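Local coordinates for protein beta-hexosaminidase (Neisseria gonorrhoeae, PDB 6JTJ) that probably cleaves terminal beta-1,4-linked N-acetylglucosamine from peptidoglycan fragments during cell-wall recycling, as a family 3 glycoside hydrolase of the NagZ type, at residues Ile82-Leu85 / Lys86-Ala90; Gln344-Ala347 / Gly348-Tyr352; Leu357-Glu360 / Ala361-Val365. One frame throughout, in Å; residues are numbered along the deposited sequence.

Interaction 1. Residues Ile82-Leu85 / Lys86-Ala90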
ATOM      1  N   ILE C  82      -2.781 -26.327   8.140  1.00 51.34           N
ATOM      2  CA  ILE C  82      -4.023 -26.751   7.506  1.00 55.08           C
ATOM      3  C   ILE C  82      -5.011 -27.435   8.460  1.00 60.08           C
ATOM      4  O   ILE C  82      -6.212 -27.189   8.390  1.00 58.51           O
ATOM      5  CB  ILE C  82      -3.719 -27.674   6.317  1.00 56.60           C
ATOM      6  CG1 ILE C  82      -2.895 -26.884   5.270  1.00 57.63           C
ATOM      7  CG2 ILE C  82      -5.002 -28.294   5.779  1.00 57.61           C
ATOM      8  CD1 ILE C  82      -3.418 -26.881   3.846  1.00 56.59           C
ATOM      9  N   GLU C  83      -4.511 -28.289   9.347  1.00 58.80           N
ATOM     10  CA  GLU C  83      -5.390 -29.021  10.246  1.00 59.44           C
ATOM     11  C   GLU C  83      -6.015 -28.087  11.284  1.00 56.58           C
ATOM     12  O   GLU C  83      -7.216 -28.162  11.560  1.00 56.22           O
ATOM     13  CB  GLU C  83      -4.656 -30.225  10.877  1.00 66.69           C
ATOM     14  CG  GLU C  83      -4.379 -31.358   9.874  1.00 67.38           C
ATOM     15  CD  GLU C  83      -5.614 -31.792   9.074  1.00 70.03           C
ATOM     16  OE1 GLU C  83      -6.657 -32.125   9.695  1.00 69.89           O
ATOM     17  OE2 GLU C  83      -5.555 -31.801   7.820  1.00 69.71           O
ATOM     18  N   GLN C  84      -5.222 -27.172  11.829  1.00 53.17           N
ATOM     19  CA  GLN C  84      -5.779 -26.156  12.721  1.00 54.23           C
ATOM     20  C   GLN C  84      -6.847 -25.301  12.001  1.00 54.66           C
ATOM     21  O   GLN C  84      -7.919 -25.026  12.562  1.00 50.70           O
ATOM     22  CB  GLN C  84      -4.655 -25.303  13.326  1.00 54.57           C
ATOM     23  CG  GLN C  84      -5.089 -23.959  13.900  1.00 55.03           C
ATOM     24  CD  GLN C  84      -5.158 -22.868  12.841  1.00 56.34           C
ATOM     25  OE1 GLN C  84      -4.386 -22.878  11.875  1.00 56.52           O
ATOM     26  NE2 GLN C  84      -6.101 -21.940  12.998  1.00 54.26           N
ATOM     27  N   LEU C  85      -6.565 -24.909  10.758  1.00 54.79           N
ATOM     28  CA  LEU C  85      -7.500 -24.073   9.987  1.00 51.68           C
ATOM     29  C   LEU C  85      -8.841 -24.779   9.793  1.00 49.72           C
ATOM     30  O   LEU C  85      -9.900 -24.175   9.951  1.00 45.70           O
ATOM     31  CB  LEU C  85      -6.896 -23.681   8.627  1.00 49.37           C
ATOM     32  CG  LEU C  85      -7.740 -22.778   7.706  1.00 46.25           C
ATOM     33  CD1 LEU C  85      -8.063 -21.466   8.397  1.00 46.00           C
ATOM     34  CD2 LEU C  85      -7.038 -22.519   6.379  1.00 43.68           C
ATOM     35  N   LYS C  86      -8.780 -26.056   9.446  1.00 48.15           N
ATOM     36  CA  LYS C  86      -9.987 -26.871   9.286  1.00 48.17           C
ATOM     37  C   LYS C  86     -10.815 -26.919  10.555  1.00 47.84           C
ATOM     38  O   LYS C  86     -12.032 -26.836  10.503  1.00 47.87           O
ATOM     39  CB  LYS C  86      -9.622 -28.287   8.866  1.00 46.67           C
ATOM     40  CG  LYS C  86      -9.139 -28.376   7.434  1.00 45.33           C
ATOM     41  CD  LYS C  86      -8.489 -29.720   7.153  1.00 45.67           C
ATOM     42  CE  LYS C  86      -8.464 -29.999   5.667  1.00 45.43           C
ATOM     43  NZ  LYS C  86      -7.499 -31.068   5.311  1.00 46.85           N
ATOM     44  N   THR C  87     -10.143 -27.063  11.687  1.00 47.97           N
ATOM     45  CA  THR C  87     -10.813 -27.074  12.982  1.00 49.86           C
ATOM     46  C   THR C  87     -11.474 -25.725  13.247  1.00 46.72           C
ATOM     47  O   THR C  87     -12.611 -25.655  13.713  1.00 42.28           O
ATOM     48  CB  THR C  87      -9.804 -27.357  14.113  1.00 52.42           C
ATOM     49  OG1 THR C  87      -9.003 -28.486  13.757  1.00 56.99           O
ATOM     50  CG2 THR C  87     -10.506 -27.643  15.410  1.00 53.30           C
ATOM     51  N   LEU C  88     -10.747 -24.660  12.932  1.00 44.50           N
ATOM     52  CA  LEU C  88     -11.267 -23.318  13.092  1.00 45.03           C
ATOM     53  C   LEU C  88     -12.506 -23.077  12.228  1.00 43.53           C
ATOM     54  O   LEU C  88     -13.507 -22.573  12.718  1.00 46.73           O
ATOM     55  CB  LEU C  88     -10.184 -22.282  12.769  1.00 46.65           C
ATOM     56  CG  LEU C  88     -10.617 -20.824  12.799  1.00 46.83           C
ATOM     57  CD1 LEU C  88     -11.219 -20.486  14.151  1.00 49.28           C
ATOM     58  CD2 LEU C  88      -9.435 -19.915  12.482  1.00 50.68           C
ATOM     59  N   THR C  89     -12.445 -23.423  10.949  1.00 41.75           N
ATOM     60  CA  THR C  89     -13.574 -23.150  10.066  1.00 42.93           C
ATOM     61  C   THR C  89     -14.768 -24.007  10.465  1.00 45.72           C
ATOM     62  O   THR C  89     -15.906 -23.555  10.398  1.00 46.74           O
ATOM     63  CB  THR C  89     -13.236 -23.334   8.570  1.00 40.20           C
ATOM     64  OG1 THR C  89     -12.738 -24.649   8.325  1.00 42.26           O
ATOM     65  CG2 THR C  89     -12.180 -22.318   8.125  1.00 43.13           C
ATOM     66  N   ALA C  90     -14.501 -25.241  10.886  1.00 50.84           N
ATOM     67  CA  ALA C  90     -15.571 -26.143  11.286  1.00 49.43           C
ATOM     68  C   ALA C  90     -16.307 -25.584  12.494  1.00 49.58           C
ATOM     69  O   ALA C  90     -17.533 -25.519  12.495  1.00 50.92           O
ATOM     70  CB  ALA C  90     -15.025 -27.523  11.585  1.00 53.32           C
TER
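K86 and E83 meet one turn apart on helix 82-94, the crossover helix of the beta-alpha-beta unit that joins strand 69-74 to the parallel strand 101-108. The lysine NZ forms a salt bridge with the carboxylate oxygen OE2 of E83 at 3.3 Å, met on the syn side and 25° out of the carboxylate plane. Bends in the glutamate chain (chi2 -51°, chi3 -54°) turn the carboxylate toward the K86 side chain, which runs extended past it, and CG2 of I82 touches the same ammonium group, 3.8 Å from NZ of K86. Four main-chain pairs are satisfied in the usual i to i+4 way: the amides of K86, T87, L88 and T89 are given to the carbonyls of I82, E83, Q84 and L85. The amide of Q84 has its own partner, OD1 of N81, and both polar atoms of its side-chain amide are engaged, OE1 by the backbone N of Q80 and NE2 by the carbonyls of N78 and F54. T89 OG1 is bonded to the carbonyl of C157. The carbonyl oxygen of E83 serves two donors from opposite faces of its plane, T87 N at 3.1 Å and T87 OG1 at 2.9 Å.

Interaction 2. Residues Gln344-Ala347 / Gly348-Tyr352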
ATOM      1  N   GLN C 344     -34.027  -7.201   1.491  1.00 40.59           N
ATOM      2  CA  GLN C 344     -34.618  -8.458   1.049  1.00 43.64           C
ATOM      3  C   GLN C 344     -33.677  -9.290   0.177  1.00 41.23           C
ATOM      4  O   GLN C 344     -33.900 -10.480   0.011  1.00 40.25           O
ATOM      5  CB  GLN C 344     -35.893  -8.197   0.249  1.00 50.18           C
ATOM      6  CG  GLN C 344     -37.038  -7.617   1.043  1.00 57.27           C
ATOM      7  CD  GLN C 344     -38.129  -6.947   0.200  1.00 64.33           C
ATOM      8  OE1 GLN C 344     -38.881  -7.613  -0.518  1.00 69.08           O
ATOM      9  NE2 GLN C 344     -38.241  -5.616   0.316  1.00 67.42           N
ATOM     10  N   ASP C 345     -32.646  -8.657  -0.387  1.00 38.93           N
ATOM     11  CA  ASP C 345     -31.693  -9.347  -1.249  1.00 35.23           C
ATOM     12  C   ASP C 345     -30.509  -9.955  -0.506  1.00 31.34           C
ATOM     13  O   ASP C 345     -29.772 -10.764  -1.064  1.00 31.07           O
ATOM     14  CB  ASP C 345     -31.193  -8.373  -2.295  1.00 36.78           C
ATOM     15  CG  ASP C 345     -32.304  -7.868  -3.193  1.00 38.07           C
ATOM     16  OD1 ASP C 345     -33.013  -8.712  -3.768  1.00 41.51           O
ATOM     17  OD2 ASP C 345     -32.453  -6.640  -3.347  1.00 37.21           O
ATOM     18  N   LEU C 346     -30.342  -9.606   0.767  1.00 28.64           N
ATOM     19  CA  LEU C 346     -29.136  -9.976   1.481  1.00 26.80           C
ATOM     20  C   LEU C 346     -28.939 -11.483   1.514  1.00 26.58           C
ATOM     21  O   LEU C 346     -27.837 -11.967   1.266  1.00 26.97           O
ATOM     22  CB  LEU C 346     -29.143  -9.411   2.899  1.00 26.95           C
ATOM     23  CG  LEU C 346     -27.825  -9.589   3.692  1.00 26.17           C
ATOM     24  CD1 LEU C 346     -26.575  -9.040   3.016  1.00 26.69           C
ATOM     25  CD2 LEU C 346     -27.919  -8.963   5.079  1.00 29.10           C
ATOM     26  N   ALA C 347     -29.990 -12.220   1.874  1.00 24.84           N
ATOM     27  CA  ALA C 347     -29.873 -13.659   2.101  1.00 24.73           C
ATOM     28  C   ALA C 347     -29.396 -14.370   0.854  1.00 23.26           C
ATOM     29  O   ALA C 347     -28.533 -15.246   0.945  1.00 24.14           O
ATOM     30  CB  ALA C 347     -31.207 -14.255   2.563  1.00 25.61           C
ATOM     31  N   GLY C 348     -29.953 -13.986  -0.289  1.00 23.25           N
ATOM     32  CA  GLY C 348     -29.556 -14.562  -1.568  1.00 23.90           C
ATOM     33  C   GLY C 348     -28.151 -14.146  -1.970  1.00 24.61           C
ATOM     34  O   GLY C 348     -27.393 -14.941  -2.545  1.00 25.13           O
ATOM     35  N   ARG C 349     -27.801 -12.892  -1.690  1.00 24.55           N
ATOM     36  CA  ARG C 349     -26.457 -12.389  -1.976  1.00 24.08           C
ATOM     37  C   ARG C 349     -25.375 -13.119  -1.170  1.00 23.86           C
ATOM     38  O   ARG C 349     -24.330 -13.446  -1.713  1.00 23.31           O
ATOM     39  CB  ARG C 349     -26.403 -10.870  -1.760  1.00 24.09           C
ATOM     40  CG  ARG C 349     -27.058 -10.115  -2.898  1.00 24.50           C
ATOM     41  CD  ARG C 349     -27.219  -8.631  -2.635  1.00 24.52           C
ATOM     42  NE  ARG C 349     -27.835  -7.979  -3.792  1.00 24.67           N
ATOM     43  CZ  ARG C 349     -28.377  -6.774  -3.777  1.00 25.25           C
ATOM     44  NH1 ARG C 349     -28.378  -6.045  -2.668  1.00 26.20           N
ATOM     45  NH2 ARG C 349     -28.916  -6.281  -4.877  1.00 25.84           N
ATOM     46  N   TRP C 350     -25.603 -13.339   0.120  1.00 24.32           N
ATOM     47  CA  TRP C 350     -24.694 -14.177   0.909  1.00 25.46           C
ATOM     48  C   TRP C 350     -24.648 -15.607   0.348  1.00 26.40           C
ATOM     49  O   TRP C 350     -23.589 -16.215   0.254  1.00 26.49           O
ATOM     50  CB  TRP C 350     -25.153 -14.286   2.367  1.00 25.38           C
ATOM     51  CG  TRP C 350     -24.727 -13.220   3.370  1.00 25.40           C
ATOM     52  CD1 TRP C 350     -25.563 -12.454   4.137  1.00 26.27           C
ATOM     53  CD2 TRP C 350     -23.394 -12.887   3.792  1.00 25.54           C
ATOM     54  NE1 TRP C 350     -24.837 -11.658   4.978  1.00 25.82           N
ATOM     55  CE2 TRP C 350     -23.507 -11.918   4.809  1.00 24.66           C
ATOM     56  CE3 TRP C 350     -22.124 -13.322   3.415  1.00 25.59           C
ATOM     57  CZ2 TRP C 350     -22.401 -11.359   5.438  1.00 24.80           C
ATOM     58  CZ3 TRP C 350     -21.014 -12.774   4.055  1.00 26.24           C
ATOM     59  CH2 TRP C 350     -21.161 -11.804   5.050  1.00 25.42           C
ATOM     60  N   GLN C 351     -25.813 -16.163   0.032  1.00 27.93           N
ATOM     61  CA  GLN C 351     -25.901 -17.570  -0.328  1.00 29.76           C
ATOM     62  C   GLN C 351     -25.203 -17.873  -1.642  1.00 28.94           C
ATOM     63  O   GLN C 351     -24.590 -18.921  -1.785  1.00 28.52           O
ATOM     64  CB  GLN C 351     -27.369 -18.062  -0.375  1.00 33.62           C
ATOM     65  CG  GLN C 351     -27.507 -19.598  -0.551  1.00 34.92           C
ATOM     66  CD  GLN C 351     -26.553 -20.492   0.315  1.00 39.34           C
ATOM     67  OE1 GLN C 351     -26.133 -20.154   1.436  1.00 39.59           O
ATOM     68  NE2 GLN C 351     -26.198 -21.650  -0.241  1.00 41.57           N
ATOM     69  N   TYR C 352     -25.298 -16.957  -2.592  1.00 30.34           N
ATOM     70  CA  TYR C 352     -24.569 -17.071  -3.849  1.00 30.01           C
ATOM     71  C   TYR C 352     -23.051 -17.267  -3.630  1.00 31.94           C
ATOM     72  O   TYR C 352     -22.396 -17.922  -4.430  1.00 31.43           O
ATOM     73  CB  TYR C 352     -24.830 -15.834  -4.701  1.00 29.47           C
ATOM     74  CG  TYR C 352     -24.303 -15.910  -6.122  1.00 30.72           C
ATOM     75  CD1 TYR C 352     -24.866 -16.782  -7.061  1.00 32.27           C
ATOM     76  CD2 TYR C 352     -23.259 -15.095  -6.530  1.00 29.91           C
ATOM     77  CE1 TYR C 352     -24.392 -16.835  -8.367  1.00 32.01           C
ATOM     78  CE2 TYR C 352     -22.781 -15.135  -7.822  1.00 31.30           C
ATOM     79  CZ  TYR C 352     -23.336 -16.007  -8.736  1.00 32.61           C
ATOM     80  OH  TYR C 352     -22.825 -16.027 -10.014  1.00 32.76           O
TER
HETATM   81  O   HOH W   1     -32.545 -12.520  -0.792  1.00 27.27           O
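D345 lays its CB over the centre of the R349 guanidinium, 3.5 Å above the plane, with CB to CZ at 3.6 Å. The arginine reaches there because it is extended from CG to NE (chi2 171°, chi3 179°), running past the D345 carbonyl and back toward D345. Charge adds a looser attraction: OD2 of D345 lies 3.9 Å from NH2 of R349, a long salt bridge that rests on charge alone, because the oxygen sits off the guanidinium plane, away from the direction of its N-H bonds. NE and NH1 are used on other partners: NE bonds the carbonyl of K288 and NH1 forms a salt bridge with the carboxylate of D320. The arginine is carried by helix 346-352, which packs through L346 and W350 against strand 321-323, a parallel strand of the (beta/alpha)8 (TIM) barrel of family 3 glycoside hydrolases. On that buried side L346 and W350 run abreast, and the leucine CG meets the indole obliquely, 3.7 Å from CD1, while NE1 of W350 is bonded to the carbonyl of G45. The backbone N of W350 is hydrogen-bonded to the carbonyl O of L346 at 2.9 Å. A water bridges the chain: it donates to the backbone O of Q344 at 2.6 Å and accepts from the amide N of G348 at 3.0 Å.

Interaction 3. Residues Leu357-Glu360 / Ala361-Val365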
ATOM      1  N   LEU C 357     -18.443 -26.807  -3.339  1.00 42.28           N
ATOM      2  CA  LEU C 357     -17.855 -28.152  -3.190  1.00 41.07           C
ATOM      3  C   LEU C 357     -17.910 -28.658  -1.770  1.00 44.38           C
ATOM      4  O   LEU C 357     -17.587 -27.918  -0.848  1.00 47.93           O
ATOM      5  CB  LEU C 357     -16.388 -28.137  -3.599  1.00 42.61           C
ATOM      6  CG  LEU C 357     -16.016 -27.890  -5.058  1.00 43.42           C
ATOM      7  CD1 LEU C 357     -14.511 -28.074  -5.209  1.00 47.19           C
ATOM      8  CD2 LEU C 357     -16.750 -28.827  -5.996  1.00 47.64           C
ATOM      9  N   GLY C 358     -18.300 -29.918  -1.573  1.00 44.84           N
ATOM     10  CA  GLY C 358     -18.267 -30.522  -0.232  1.00 43.03           C
ATOM     11  C   GLY C 358     -16.834 -30.831   0.166  1.00 43.16           C
ATOM     12  O   GLY C 358     -15.992 -31.071  -0.687  1.00 39.04           O
ATOM     13  N   HIS C 359     -16.587 -30.884   1.471  1.00 45.30           N
ATOM     14  CA  HIS C 359     -15.240 -31.088   2.023  1.00 48.10           C
ATOM     15  C   HIS C 359     -14.571 -32.407   1.573  1.00 49.17           C
ATOM     16  O   HIS C 359     -13.402 -32.434   1.188  1.00 50.40           O
ATOM     17  CB  HIS C 359     -15.285 -31.017   3.553  1.00 46.86           C
ATOM     18  CG  HIS C 359     -13.977 -31.308   4.190  1.00 53.99           C
ATOM     19  ND1 HIS C 359     -13.684 -32.516   4.784  1.00 64.11           N
ATOM     20  CD2 HIS C 359     -12.851 -30.565   4.270  1.00 58.05           C
ATOM     21  CE1 HIS C 359     -12.440 -32.495   5.228  1.00 63.10           C
ATOM     22  NE2 HIS C 359     -11.912 -31.322   4.924  1.00 64.07           N
ATOM     23  N   GLU C 360     -15.330 -33.493   1.599  1.00 46.50           N
ATOM     24  CA  GLU C 360     -14.813 -34.789   1.155  1.00 45.04           C
ATOM     25  C   GLU C 360     -14.495 -34.772  -0.342  1.00 40.19           C
ATOM     26  O   GLU C 360     -13.460 -35.277  -0.772  1.00 39.69           O
ATOM     27  CB  GLU C 360     -15.823 -35.891   1.496  1.00 47.40           C
ATOM     28  CG  GLU C 360     -15.955 -36.118   2.988  1.00 48.86           C
ATOM     29  CD  GLU C 360     -17.282 -36.744   3.399  1.00 53.40           C
ATOM     30  OE1 GLU C 360     -17.923 -37.442   2.570  1.00 55.77           O
ATOM     31  OE2 GLU C 360     -17.674 -36.539   4.562  1.00 52.66           O
ATOM     32  N   ALA C 361     -15.396 -34.194  -1.141  1.00 36.92           N
ATOM     33  CA  ALA C 361     -15.166 -34.076  -2.562  1.00 36.55           C
ATOM     34  C   ALA C 361     -13.835 -33.365  -2.828  1.00 40.80           C
ATOM     35  O   ALA C 361     -13.098 -33.715  -3.745  1.00 39.76           O
ATOM     36  CB  ALA C 361     -16.314 -33.347  -3.234  1.00 34.87           C
ATOM     37  N   VAL C 362     -13.542 -32.335  -2.047  1.00 43.26           N
ATOM     38  CA  VAL C 362     -12.325 -31.577  -2.265  1.00 47.28           C
ATOM     39  C   VAL C 362     -11.057 -32.373  -1.889  1.00 47.34           C
ATOM     40  O   VAL C 362     -10.076 -32.364  -2.634  1.00 40.52           O
ATOM     41  CB  VAL C 362     -12.328 -30.262  -1.496  1.00 49.62           C
ATOM     42  CG1 VAL C 362     -11.045 -29.558  -1.823  1.00 52.30           C
ATOM     43  CG2 VAL C 362     -13.506 -29.371  -1.886  1.00 52.31           C
ATOM     44  N   GLN C 363     -11.079 -33.064  -0.750  1.00 51.02           N
ATOM     45  CA  GLN C 363      -9.948 -33.944  -0.384  1.00 54.67           C
ATOM     46  C   GLN C 363      -9.707 -35.018  -1.478  1.00 49.51           C
ATOM     47  O   GLN C 363      -8.571 -35.301  -1.868  1.00 52.44           O
ATOM     48  CB  GLN C 363     -10.175 -34.599   0.970  1.00 62.77           C
ATOM     49  CG  GLN C 363     -10.162 -33.708   2.251  1.00 76.10           C
ATOM     50  CD  GLN C 363     -10.359 -34.621   3.454  1.00 90.13           C
ATOM     51  OE1 GLN C 363     -10.971 -35.676   3.302  1.00103.57           O
ATOM     52  NE2 GLN C 363      -9.801 -34.278   4.623  1.00 95.42           N
ATOM     53  N   ALA C 364     -10.780 -35.553  -2.045  1.00 45.10           N
ATOM     54  CA  ALA C 364     -10.637 -36.497  -3.154  1.00 44.76           C
ATOM     55  C   ALA C 364      -9.927 -35.847  -4.361  1.00 39.61           C
ATOM     56  O   ALA C 364      -8.992 -36.411  -4.951  1.00 37.42           O
ATOM     57  CB  ALA C 364     -12.011 -37.047  -3.562  1.00 44.10           C
ATOM     58  N   VAL C 365     -10.433 -34.701  -4.802  1.00 40.84           N
ATOM     59  CA  VAL C 365      -9.887 -34.054  -6.020  1.00 42.33           C
ATOM     60  C   VAL C 365      -8.402 -33.687  -5.829  1.00 39.46           C
ATOM     61  O   VAL C 365      -7.605 -33.768  -6.765  1.00 38.58           O
ATOM     62  CB  VAL C 365     -10.755 -32.882  -6.535  1.00 41.85           C
ATOM     63  CG1 VAL C 365     -10.522 -31.662  -5.683  1.00 41.86           C
ATOM     64  CG2 VAL C 365     -10.455 -32.547  -8.005  1.00 40.31           C
TER
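H359 and Q363, one turn apart on helix 359-367, meet through a CH-pi interaction: CG of Q363 sits over one face of the imidazole, 4.2 Å from the ring centroid and 28° off its normal. The glutamine then runs extended, bringing NE2 to 3.2 Å from CE1 of H359, with ring and amide planes turned 49° apart. The imidazole can be reached because CG of H359 points away from its own backbone N (chi1 176°), which swings the ring along the helix toward the following turn. Apolar contact is supplied by L357 and V362, whose side chains cross at about a right angle, CB of L357 to CG2 of V362 at 3.6 Å; V362 also packs on T152 and S155 of helix 136-155. Backbone hydrogen bonds complete the turn. G358 is the N-cap residue, and its carbonyl accepts from the amide of V362 at 3.1 Å; the amides of Q363 and A364 go to the carbonyls of H359 and E360. With no hydrogen bond between imidazole and amide, their contact rests on the CH-pi overlap and close packing, so the polar contribution across the segments comes from the main chain.

Overall arrangement
The three contacts follow one another along the chain, each within the opening turns of a helix. Interactions 1 and 3 touch although more than 260 residues separate them in sequence: K86 packs on both members of the H359-Q363 pair, CE lying 3.8 Å from NE2 of H359 and NZ 4.0 Å from NE2 of Q363. Their centres are 15 Å apart. Interaction 2 stands apart from both, its nearest atoms about 14 Å from interaction 1 and about 10 Å from interaction 3. It comes within about 12 Å of a bound N-acetylglucosamine, measured from the W350 side chain, whereas in interaction 1 the side chain of L85 lies about 8 Å from that of R113, a predicted substrate-binding residue.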